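PDB 7CUP: 2,5-dihydroxypyridine 5,6-dioxygenase from Pseudomonas putida KT2440, which catalyses the iron-dependent, O2-driven ring opening of 2,5-dihydroxypyridine between carbons 5 and 6, giving N-formylmaleamate in aerobic nicotinate degradation. Local coordinates for residues W268-R273 / G339-P344; H14-S19 / A94-D99. All blocks are in the same frame, centred on the assembly; numbering follows the deposited sequence.

In the fold
Contact 2 comes first along the chain and closes before contact 1 opens. Their centres are 26 Å apart and their nearest atoms about 8 Å, and they share no sheet. Contact 2 rests the N-terminal helix 5-18 on strand 96-99, the middle strand of the parallel five-stranded sheet. Contact 1 joins two antiparallel sheets: strand 263-269 belongs to the one that includes the iron ligands His265, Ser302 and Asp320, while strand 340-341 is an outermost strand of the other. Contact 1 thus lies at the end of a strand carrying an iron ligand, Gly269 about 13 Å from the metal, and contact 2 in the alpha/beta portion away from it. No other chain touches either contact.

Contact 1 (W268-R273 / G339-P344)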
ATOM      1  N   TRP A 268     -30.976   9.828  28.748  1.00 25.45           N
ATOM      2  CA  TRP A 268     -31.695  10.381  27.579  1.00 27.08           C
ATOM      3  C   TRP A 268     -30.736  11.170  26.688  1.00 25.46           C
ATOM      4  O   TRP A 268     -29.656  11.547  27.155  1.00 24.79           O
ATOM      5  CB  TRP A 268     -32.937  11.165  28.029  1.00 27.63           C
ATOM      6  CG  TRP A 268     -32.712  12.463  28.735  1.00 28.99           C
ATOM      7  CD1 TRP A 268     -32.757  13.701  28.176  1.00 29.58           C
ATOM      8  CD2 TRP A 268     -32.452  12.671  30.136  1.00 29.14           C
ATOM      9  NE1 TRP A 268     -32.505  14.660  29.118  1.00 30.65           N
ATOM     10  CE2 TRP A 268     -32.340  14.062  30.332  1.00 28.51           C
ATOM     11  CE3 TRP A 268     -32.319  11.826  31.237  1.00 31.30           C
ATOM     12  CZ2 TRP A 268     -32.112  14.634  31.584  1.00 29.88           C
ATOM     13  CZ3 TRP A 268     -32.054  12.383  32.471  1.00 32.02           C
ATOM     14  CH2 TRP A 268     -31.962  13.768  32.639  1.00 30.62           C
ATOM     15  N   GLY A 269     -31.142  11.346  25.437  1.00 26.77           N
ATOM     16  CA  GLY A 269     -30.310  11.891  24.364  1.00 26.68           C
ATOM     17  C   GLY A 269     -30.550  13.355  24.211  1.00 26.67           C
ATOM     18  O   GLY A 269     -31.725  13.762  24.342  1.00 26.63           O
ATOM     19  N   LEU A 270     -29.492  14.112  23.933  1.00 25.75           N
ATOM     20  CA  LEU A 270     -29.536  15.591  23.814  1.00 26.62           C
ATOM     21  C   LEU A 270     -28.843  16.030  22.531  1.00 27.74           C
ATOM     22  O   LEU A 270     -28.476  17.219  22.444  1.00 28.49           O
ATOM     23  CB  LEU A 270     -28.883  16.196  25.061  1.00 28.09           C
ATOM     24  CG  LEU A 270     -29.739  16.120  26.335  1.00 30.18           C
ATOM     25  CD1 LEU A 270     -28.950  16.552  27.558  1.00 32.28           C
ATOM     26  CD2 LEU A 270     -31.007  16.949  26.208  1.00 29.76           C
ATOM     27  N   GLN A 271     -28.720  15.138  21.545  1.00 26.21           N
ATOM     28  CA  GLN A 271     -27.990  15.435  20.277  1.00 26.29           C
ATOM     29  C   GLN A 271     -28.957  15.557  19.092  1.00 26.57           C
ATOM     30  O   GLN A 271     -29.287  14.584  18.418  1.00 22.84           O
ATOM     31  CB  GLN A 271     -26.907  14.369  20.038  1.00 26.17           C
ATOM     32  CG  GLN A 271     -25.977  14.680  18.878  1.00 24.12           C
ATOM     33  CD  GLN A 271     -25.490  16.107  18.860  1.00 20.77           C
ATOM     34  OE1 GLN A 271     -26.093  16.984  18.247  1.00 19.71           O
ATOM     35  NE2 GLN A 271     -24.346  16.319  19.490  1.00 21.14           N
ATOM     36  N   PRO A 272     -29.401  16.779  18.747  1.00 26.43           N
ATOM     37  CA  PRO A 272     -30.325  16.952  17.632  1.00 28.01           C
ATOM     38  C   PRO A 272     -29.679  16.722  16.258  1.00 26.36           C
ATOM     39  O   PRO A 272     -30.402  16.510  15.298  1.00 25.59           O
ATOM     40  CB  PRO A 272     -30.786  18.401  17.807  1.00 28.82           C
ATOM     41  CG  PRO A 272     -29.594  19.084  18.424  1.00 28.62           C
ATOM     42  CD  PRO A 272     -29.022  18.054  19.376  1.00 27.91           C
ATOM     43  N   ARG A 273     -28.351  16.745  16.169  1.00 26.22           N
ATOM     44  CA  ARG A 273     -27.640  16.449  14.894  1.00 25.19           C
ATOM     45  C   ARG A 273     -27.522  14.929  14.688  1.00 23.78           C
ATOM     46  O   ARG A 273     -27.201  14.512  13.551  1.00 23.06           O
ATOM     47  CB  ARG A 273     -26.305  17.193  14.875  1.00 25.95           C
ATOM     48  CG  ARG A 273     -26.482  18.703  14.790  1.00 25.23           C
ATOM     49  CD  ARG A 273     -25.153  19.461  14.716  1.00 26.28           C
ATOM     50  NE  ARG A 273     -24.446  19.389  15.989  1.00 26.09           N
ATOM     51  CZ  ARG A 273     -23.128  19.466  16.157  1.00 26.40           C
ATOM     52  NH1 ARG A 273     -22.310  19.619  15.128  1.00 27.29           N
ATOM     53  NH2 ARG A 273     -22.626  19.378  17.376  1.00 28.28           N
ATOM     54  N   GLY A 339     -41.067  11.749  23.453  1.00 41.45           N
ATOM     55  CA  GLY A 339     -39.762  11.774  22.772  1.00 41.41           C
ATOM     56  C   GLY A 339     -39.260  13.188  22.526  1.00 42.18           C
ATOM     57  O   GLY A 339     -38.275  13.310  21.790  1.00 36.66           O
ATOM     58  N   ASP A 340     -39.879  14.224  23.117  1.00 43.39           N
ATOM     59  CA  ASP A 340     -39.361  15.618  23.027  1.00 43.43           C
ATOM     60  C   ASP A 340     -38.809  16.099  24.377  1.00 40.54           C
ATOM     61  O   ASP A 340     -39.466  15.889  25.420  1.00 38.33           O
ATOM     62  CB  ASP A 340     -40.377  16.630  22.512  1.00 45.14           C
ATOM     63  CG  ASP A 340     -39.691  17.947  22.188  1.00 52.35           C
ATOM     64  OD1 ASP A 340     -38.448  18.007  22.313  1.00 58.68           O
ATOM     65  OD2 ASP A 340     -40.384  18.905  21.837  1.00 56.52           O
ATOM     66  N   VAL A 341     -37.634  16.736  24.332  1.00 37.59           N
ATOM     67  CA  VAL A 341     -36.936  17.303  25.522  1.00 38.27           C
ATOM     68  C   VAL A 341     -37.701  18.555  25.972  1.00 34.53           C
ATOM     69  O   VAL A 341     -37.853  19.472  25.157  1.00 33.09           O
ATOM     70  CB  VAL A 341     -35.469  17.629  25.202  1.00 38.07           C
ATOM     71  CG1 VAL A 341     -34.798  18.301  26.385  1.00 41.27           C
ATOM     72  CG2 VAL A 341     -34.693  16.382  24.814  1.00 38.03           C
ATOM     73  N   VAL A 342     -38.180  18.571  27.212  1.00 36.19           N
ATOM     74  CA  VAL A 342     -38.994  19.706  27.755  1.00 40.21           C
ATOM     75  C   VAL A 342     -38.258  20.391  28.916  1.00 38.32           C
ATOM     76  O   VAL A 342     -38.487  21.577  29.104  1.00 40.73           O
ATOM     77  CB  VAL A 342     -40.419  19.269  28.157  1.00 38.84           C
ATOM     78  CG1 VAL A 342     -41.245  18.933  26.925  1.00 41.62           C
ATOM     79  CG2 VAL A 342     -40.444  18.118  29.149  1.00 37.30           C
ATOM     80  N   ALA A 343     -37.381  19.706  29.643  1.00 36.29           N
ATOM     81  CA  ALA A 343     -36.663  20.312  30.783  1.00 37.87           C
ATOM     82  C   ALA A 343     -35.315  19.629  30.948  1.00 39.26           C
ATOM     83  O   ALA A 343     -35.231  18.429  30.715  1.00 36.89           O
ATOM     84  CB  ALA A 343     -37.483  20.159  32.035  1.00 37.16           C
ATOM     85  N   PRO A 344     -34.254  20.350  31.385  1.00 39.85           N
ATOM     86  CA  PRO A 344     -34.293  21.790  31.590  1.00 41.98           C
ATOM     87  C   PRO A 344     -34.489  22.574  30.297  1.00 43.13           C
ATOM     88  O   PRO A 344     -34.146  22.091  29.221  1.00 43.05           O
ATOM     89  CB  PRO A 344     -32.898  22.196  32.107  1.00 46.26           C
ATOM     90  CG  PRO A 344     -32.209  20.906  32.463  1.00 46.50           C
ATOM     91  CD  PRO A 344     -32.934  19.801  31.718  1.00 45.92           C
TER
HETATM   92  O   HOH W   1     -33.010  17.511  29.409  1.00 32.33           O
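The indole of Trp268 meets Ala343 through a water at its edge. This water lies in the ring plane, 2.9 Å from Trp268 NE1, whose hydrogen it accepts, and donates at 2.7 Å to Ala343 O, the carbonyl oxygen of the cis peptide bond to Pro344. The rest of the indole sits among apolar side chains: Ala145 of helix 136-151, Ile328 and Leu330 of strand 327-330, and Val335 and Val336 of strand 333-337. The direct contact is aliphatic. Leu270 and Val341 meet at about a right angle, with Leu270 CD2 lying 4.0 Å from Val341 CG1 and equally far from Val341 CG2, so that one methyl is set against the fork of two. Val341 presents this fork with CG1 anti to the backbone N (chi1 176°) and CG2 anti to the carbonyl carbon. Val341 CG2 also stands 4.0 Å from Gly269 O. Beyond Leu270 the chain turns away and is tied down by its own polar groups: Arg273 N donates to Gln271 OE1 at 3.1 Å, in the carbonyl plane and on a lone pair, with an N-H...O angle of 156°. Asp138 then takes both Gln271 NE2 and Arg273 NH2, the latter as a salt bridge. Between these two segments the contact therefore rests on a few methyl groups and one bridging water, which gives the buried indole N-H an acceptor and Ala343 O a donor where the segments lie too far apart for a direct bond.

Contact 2 (H14-S19 / A94-D99); sequences HVLKLS and ADLVVD
Leu16, in the last turn of helix 5-18, and Ser19, just past its end, carry the contact with Leu96 and Val98 of strand 96-99. The segment starts with His14, which takes no part in the contact; Leu18 CG lies over one face of its ring, 4.1 Å above the plane, and its NE2 bonds Pro134 O. Val15 offers its carbonyl to Ser19, while its side chain packs on Leu120 and Trp190. Leu16 is the apolar bridge. Its CD2 lies 4.0 Å from Leu96 CD2 and 4.1 Å from Val98 CG2, meeting the valine at about a right angle, and the same side chain reaches Ala46 and Ala47 of helix 37-49. Ser19 leaves the helical conformation and points its CB at the strand, where it comes to 3.5 Å from Leu96 CD1, a tight carbon-carbon approach. Leu96 holds CG anti to its own N (chi1 -176°), which carries CG toward the helix, and an unusual chi2 of 133° splits the methyls, CD1 to Ser19 and CD2 to Leu16. With OG beside its backbone N (chi1 -69°), Ser19 folds back on the last turn: Ser19 N at 2.9 Å and Ser19 OG at 3.0 Å both donate to Val15 O, from opposite faces of the carbonyl plane. Ser19 OG also bonds Ala181 N, and Ser19 O bonds Arg118 NH2. A valine here would probably leave Ala181 N without this partner, strip one donor from Val15 O and crowd Leu96 CD1. Toward the strand the contact is thus largely apolar, while the hydroxyl of the buried serine is spent on the helix end and a neighbouring loop.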
ATOM      1  N   HIS A  14     -10.026  21.568  15.639  1.00 22.47           N
ATOM      2  CA  HIS A  14     -11.189  22.136  16.376  1.00 23.74           C
ATOM      3  C   HIS A  14     -11.435  21.358  17.677  1.00 23.66           C
ATOM      4  O   HIS A  14     -11.462  21.979  18.771  1.00 26.49           O
ATOM      5  CB  HIS A  14     -12.427  22.189  15.477  1.00 25.83           C
ATOM      6  CG  HIS A  14     -13.680  22.498  16.229  1.00 29.42           C
ATOM      7  ND1 HIS A  14     -14.055  23.787  16.528  1.00 30.17           N
ATOM      8  CD2 HIS A  14     -14.659  21.701  16.703  1.00 33.39           C
ATOM      9  CE1 HIS A  14     -15.198  23.776  17.178  1.00 33.14           C
ATOM     10  NE2 HIS A  14     -15.595  22.504  17.296  1.00 33.16           N
ATOM     11  N   VAL A  15     -11.527  20.035  17.599  1.00 22.05           N
ATOM     12  CA  VAL A  15     -11.886  19.176  18.763  1.00 22.22           C
ATOM     13  C   VAL A  15     -10.705  19.130  19.748  1.00 21.69           C
ATOM     14  O   VAL A  15     -10.977  19.138  20.944  1.00 21.30           O
ATOM     15  CB  VAL A  15     -12.373  17.789  18.291  1.00 23.00           C
ATOM     16  CG1 VAL A  15     -12.686  16.870  19.468  1.00 21.31           C
ATOM     17  CG2 VAL A  15     -13.600  17.949  17.379  1.00 22.67           C
ATOM     18  N   LEU A  16      -9.450  19.089  19.290  1.00 21.40           N
ATOM     19  CA  LEU A  16      -8.273  19.113  20.206  1.00 22.73           C
ATOM     20  C   LEU A  16      -8.180  20.481  20.929  1.00 23.50           C
ATOM     21  O   LEU A  16      -7.917  20.485  22.116  1.00 21.72           O
ATOM     22  CB  LEU A  16      -7.009  18.817  19.407  1.00 21.60           C
ATOM     23  CG  LEU A  16      -6.866  17.388  18.875  1.00 21.67           C
ATOM     24  CD1 LEU A  16      -5.493  17.250  18.245  1.00 23.04           C
ATOM     25  CD2 LEU A  16      -7.059  16.339  19.937  1.00 21.63           C
ATOM     26  N   LYS A  17      -8.482  21.583  20.249  1.00 24.46           N
ATOM     27  CA  LYS A  17      -8.595  22.930  20.873  1.00 30.20           C
ATOM     28  C   LYS A  17      -9.675  22.917  21.969  1.00 28.01           C
ATOM     29  O   LYS A  17      -9.364  23.300  23.108  1.00 26.86           O
ATOM     30  CB  LYS A  17      -8.863  23.995  19.810  1.00 30.03           C
ATOM     31  CG  LYS A  17      -7.737  24.999  19.665  1.00 40.49           C
ATOM     32  CD  LYS A  17      -7.999  26.117  18.679  1.00 44.53           C
ATOM     33  CE  LYS A  17      -7.280  25.880  17.369  1.00 50.03           C
ATOM     34  NZ  LYS A  17      -7.773  26.771  16.297  1.00 57.15           N
ATOM     35  N   LEU A  18     -10.884  22.455  21.666  1.00 24.55           N
ATOM     36  CA  LEU A  18     -11.945  22.376  22.689  1.00 24.82           C
ATOM     37  C   LEU A  18     -11.455  21.485  23.830  1.00 22.70           C
ATOM     38  O   LEU A  18     -11.856  21.714  24.973  1.00 22.81           O
ATOM     39  CB  LEU A  18     -13.226  21.825  22.061  1.00 26.54           C
ATOM     40  CG  LEU A  18     -13.985  22.804  21.175  1.00 27.77           C
ATOM     41  CD1 LEU A  18     -15.182  22.120  20.519  1.00 29.22           C
ATOM     42  CD2 LEU A  18     -14.424  24.030  21.977  1.00 31.63           C
ATOM     43  N   SER A  19     -10.634  20.487  23.522  1.00 22.27           N
ATOM     44  CA  SER A  19     -10.036  19.542  24.500  1.00 20.92           C
ATOM     45  C   SER A  19      -8.816  20.153  25.219  1.00 20.71           C
ATOM     46  O   SER A  19      -8.118  19.403  25.923  1.00 22.72           O
ATOM     47  CB  SER A  19      -9.672  18.226  23.822  1.00 20.86           C
ATOM     48  OG  SER A  19     -10.822  17.507  23.431  1.00 20.36           O
ATOM     49  N   ALA A  94       0.989  10.962  28.518  1.00 22.63           N
ATOM     50  CA  ALA A  94       0.349  12.011  27.694  1.00 20.67           C
ATOM     51  C   ALA A  94      -0.580  12.878  28.549  1.00 20.15           C
ATOM     52  O   ALA A  94      -1.156  12.370  29.534  1.00 19.62           O
ATOM     53  CB  ALA A  94      -0.426  11.367  26.565  1.00 22.83           C
ATOM     54  N   ASP A  95      -0.847  14.110  28.119  1.00 18.76           N
ATOM     55  CA  ASP A  95      -1.945  14.909  28.715  1.00 20.43           C
ATOM     56  C   ASP A  95      -3.288  14.405  28.163  1.00 20.78           C
ATOM     57  O   ASP A  95      -4.272  14.353  28.901  1.00 20.20           O
ATOM     58  CB  ASP A  95      -1.725  16.391  28.458  1.00 22.33           C
ATOM     59  CG  ASP A  95      -0.488  16.892  29.190  1.00 25.77           C
ATOM     60  OD1 ASP A  95      -0.511  16.900  30.444  1.00 25.49           O
ATOM     61  OD2 ASP A  95       0.491  17.198  28.501  1.00 27.51           O
ATOM     62  N   LEU A  96      -3.324  14.055  26.891  1.00 19.47           N
ATOM     63  CA  LEU A  96      -4.576  13.650  26.201  1.00 19.94           C
ATOM     64  C   LEU A  96      -4.262  12.442  25.323  1.00 19.44           C
ATOM     65  O   LEU A  96      -3.209  12.458  24.642  1.00 17.43           O
ATOM     66  CB  LEU A  96      -5.098  14.809  25.352  1.00 22.40           C
ATOM     67  CG  LEU A  96      -6.446  14.525  24.670  1.00 27.08           C
ATOM     68  CD1 LEU A  96      -7.418  15.692  24.848  1.00 32.89           C
ATOM     69  CD2 LEU A  96      -6.266  14.242  23.203  1.00 26.51           C
ATOM     70  N   VAL A  97      -5.095  11.412  25.385  1.00 21.31           N
ATOM     71  CA  VAL A  97      -5.001  10.228  24.479  1.00 20.30           C
ATOM     72  C   VAL A  97      -6.148  10.361  23.487  1.00 20.68           C
ATOM     73  O   VAL A  97      -7.277  10.623  23.964  1.00 21.00           O
ATOM     74  CB  VAL A  97      -5.083   8.912  25.274  1.00 21.69           C
ATOM     75  CG1 VAL A  97      -5.138   7.702  24.345  1.00 22.35           C
ATOM     76  CG2 VAL A  97      -3.917   8.806  26.251  1.00 19.93           C
ATOM     77  N   VAL A  98      -5.849  10.328  22.178  1.00 18.90           N
ATOM     78  CA  VAL A  98      -6.888  10.120  21.129  1.00 17.71           C
ATOM     79  C   VAL A  98      -6.981   8.620  20.914  1.00 16.41           C
ATOM     80  O   VAL A  98      -6.053   8.055  20.375  1.00 18.27           O
ATOM     81  CB  VAL A  98      -6.551  10.814  19.808  1.00 19.21           C
ATOM     82  CG1 VAL A  98      -7.629  10.533  18.793  1.00 20.22           C
ATOM     83  CG2 VAL A  98      -6.352  12.305  20.015  1.00 19.15           C
ATOM     84  N   ASP A  99      -8.064   8.000  21.329  1.00 16.01           N
ATOM     85  CA  ASP A  99      -8.237   6.540  21.173  1.00 19.28           C
ATOM     86  C   ASP A  99      -8.960   6.265  19.845  1.00 19.46           C
ATOM     87  O   ASP A  99     -10.153   6.562  19.719  1.00 18.52           O
ATOM     88  CB  ASP A  99      -8.931   6.019  22.431  1.00 20.66           C
ATOM     89  CG  ASP A  99      -9.282   4.551  22.378  1.00 21.84           C
ATOM     90  OD1 ASP A  99      -8.834   3.885  21.409  1.00 20.96           O
ATOM     91  OD2 ASP A  99     -10.040   4.118  23.271  1.00 19.24           O
TER